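Local atomic coordinates of type III effector Xcv3220-like C-terminal domain-containing protein (Xanthomonas campestris pv. vesicatoria, PDB entry 4FC9), a protein that is a type III effector (XopL) delivered into plant host cells, where it probably acts as an E3 ubiquitin ligase through this C-terminal domain. Residues P55-E58 with G59-Y63. Residues are numbered along the deposited sequence; the frame is centred on the assembly and turned at random.
Sequences PFLE and GAPSY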
ATOM      1  N   PRO A  55       0.650   5.971 -13.135  1.00 19.58           N
ATOM      2  CA  PRO A  55       2.032   5.478 -13.183  1.00 22.44           C
ATOM      3  C   PRO A  55       2.139   3.990 -13.497  1.00 19.83           C
ATOM      4  O   PRO A  55       3.247   3.463 -13.597  1.00 23.41           O
ATOM      5  CB  PRO A  55       2.541   5.744 -11.762  1.00 22.43           C
ATOM      6  CG  PRO A  55       1.325   5.684 -10.917  1.00 19.82           C
ATOM      7  CD  PRO A  55       0.228   6.282 -11.759  1.00 16.93           C
ATOM      8  N   PHE A  56       1.003   3.324 -13.653  1.00 19.82           N
ATOM      9  CA  PHE A  56       0.993   1.885 -13.866  1.00 19.23           C
ATOM     10  C   PHE A  56       0.972   1.523 -15.342  1.00 20.17           C
ATOM     11  O   PHE A  56       1.104   0.356 -15.701  1.00 23.60           O
ATOM     12  CB  PHE A  56      -0.178   1.242 -13.120  1.00 20.63           C
ATOM     13  CG  PHE A  56      -0.075   1.374 -11.624  1.00 20.59           C
ATOM     14  CD1 PHE A  56       0.771   0.553 -10.901  1.00 21.24           C
ATOM     15  CD2 PHE A  56      -0.807   2.334 -10.945  1.00 19.55           C
ATOM     16  CE1 PHE A  56       0.880   0.681  -9.521  1.00 23.44           C
ATOM     17  CE2 PHE A  56      -0.706   2.468  -9.567  1.00 21.13           C
ATOM     18  CZ  PHE A  56       0.138   1.640  -8.852  1.00 21.31           C
ATOM     19  N   LEU A  57       0.817   2.530 -16.193  1.00 16.49           N
ATOM     20  CA  LEU A  57       0.850   2.311 -17.631  1.00 18.69           C
ATOM     21  C   LEU A  57       1.990   3.080 -18.273  1.00 23.95           C
ATOM     22  O   LEU A  57       2.313   4.192 -17.858  1.00 27.76           O
ATOM     23  CB  LEU A  57      -0.481   2.704 -18.278  1.00 18.48           C
ATOM     24  CG  LEU A  57      -1.689   1.807 -18.008  1.00 18.68           C
ATOM     25  CD1 LEU A  57      -2.952   2.460 -18.528  1.00 18.73           C
ATOM     26  CD2 LEU A  57      -1.496   0.437 -18.636  1.00 19.33           C
ATOM     27  N   GLU A  58       2.595   2.466 -19.285  1.00 22.21           N
ATOM     28  CA  GLU A  58       3.651   3.078 -20.074  1.00 21.41           C
ATOM     29  C   GLU A  58       3.283   4.496 -20.503  1.00 23.92           C
ATOM     30  O   GLU A  58       2.209   4.734 -21.052  1.00 25.43           O
ATOM     31  CB  GLU A  58       3.928   2.213 -21.302  1.00 25.59           C
ATOM     32  CG  GLU A  58       5.117   2.657 -22.123  1.00 30.56           C
ATOM     33  CD  GLU A  58       5.346   1.779 -23.335  1.00 34.41           C
ATOM     34  OE1 GLU A  58       4.463   0.954 -23.651  1.00 39.98           O
ATOM     35  OE2 GLU A  58       6.406   1.913 -23.973  1.00 36.07           O
ATOM     36  N   GLY A  59       4.175   5.440 -20.223  1.00 27.02           N
ATOM     37  CA  GLY A  59       3.963   6.832 -20.577  1.00 25.96           C
ATOM     38  C   GLY A  59       3.149   7.622 -19.574  1.00 23.36           C
ATOM     39  O   GLY A  59       2.941   8.818 -19.751  1.00 26.41           O
ATOM     40  N   ALA A  60       2.693   6.950 -18.522  1.00 22.29           N
ATOM     41  CA  ALA A  60       1.853   7.565 -17.498  1.00 22.07           C
ATOM     42  C   ALA A  60       0.681   8.370 -18.069  1.00 22.65           C
ATOM     43  O   ALA A  60       0.614   9.583 -17.887  1.00 24.92           O
ATOM     44  CB  ALA A  60       2.693   8.433 -16.578  1.00 21.67           C
ATOM     45  N   PRO A  61      -0.254   7.693 -18.754  1.00 21.32           N
ATOM     46  CA  PRO A  61      -1.369   8.420 -19.361  1.00 20.37           C
ATOM     47  C   PRO A  61      -2.291   9.010 -18.300  1.00 20.93           C
ATOM     48  O   PRO A  61      -2.297   8.545 -17.160  1.00 17.12           O
ATOM     49  CB  PRO A  61      -2.102   7.327 -20.140  1.00 18.79           C
ATOM     50  CG  PRO A  61      -1.835   6.096 -19.365  1.00 16.66           C
ATOM     51  CD  PRO A  61      -0.417   6.235 -18.895  1.00 19.08           C
ATOM     52  N   SER A  62      -3.056  10.028 -18.673  1.00 19.79           N
ATOM     53  CA  SER A  62      -4.049  10.596 -17.773  1.00 20.06           C
ATOM     54  C   SER A  62      -5.071   9.535 -17.397  1.00 17.38           C
ATOM     55  O   SER A  62      -5.297   8.602 -18.159  1.00 17.90           O
ATOM     56  CB  SER A  62      -4.752  11.772 -18.452  1.00 18.61           C
ATOM     57  OG  SER A  62      -5.749  12.327 -17.613  1.00 17.60           O
ATOM     58  N   TYR A  63      -5.686   9.670 -16.225  1.00 18.07           N
ATOM     59  CA  TYR A  63      -6.820   8.820 -15.876  1.00 17.93           C
ATOM     60  C   TYR A  63      -8.117   9.614 -15.921  1.00 17.71           C
ATOM     61  O   TYR A  63      -9.189   9.084 -15.663  1.00 19.07           O
ATOM     62  CB  TYR A  63      -6.639   8.142 -14.511  1.00 13.34           C
ATOM     63  CG  TYR A  63      -6.428   9.071 -13.334  1.00 16.60           C
ATOM     64  CD1 TYR A  63      -7.493   9.732 -12.736  1.00 19.95           C
ATOM     65  CD2 TYR A  63      -5.160   9.265 -12.804  1.00 17.04           C
ATOM     66  CE1 TYR A  63      -7.297  10.574 -11.654  1.00 19.28           C
ATOM     67  CE2 TYR A  63      -4.958  10.093 -11.724  1.00 17.26           C
ATOM     68  CZ  TYR A  63      -6.026  10.748 -11.154  1.00 18.27           C
ATOM     69  OH  TYR A  63      -5.815  11.572 -10.076  1.00 18.93           O
TER
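Leu57 carries its CG anti to the carbonyl carbon and beside the backbone N (chi1 -71°), and its chain runs on extended, which brings CD1 to the CG corner of the Pro61 ring, at its edge and not over a face. Leu57 CD1 is 3.9 Å from Pro61 CG. Closer in, Leu57 CB packs against Pro61 CD at 3.6 Å. The leucine side chain and the proline ring cross at about a right angle, and the touch involves the CG-CD edge of the ring. Pro61 CD also lies 3.6 Å from Leu57 O, so the proline meets both the side chain and the carbonyl of Leu57.

The backbone between them makes a type II beta turn from Leu57 to Ala60. The hydrogen bond that closes it runs from Ala60 N to Leu57 O, 2.9 Å long. Gly59 takes the third position with a positive phi of 85°, which a glycine adopts easily. Ala60 follows in a left-handed conformation and turns its CB away from 55-58. Glu58, at the exposed corner, has CG anti to its backbone N. Its CB points away from 59-63, and the rest of its chain extends outward from the turn.

The turn sits at the surface of this all-helical domain, in the long loop between helix 32-49 and helix 79-88. Arg53 ties down its second half: NE bonds to Ala60 O and NH2 to Gly59 O. Leu57 also touches Val78 and Pro61 touches Pro69, both in loops. Phe56, just before the turn, is buried among helices 32-49, 79-88 and 152-171.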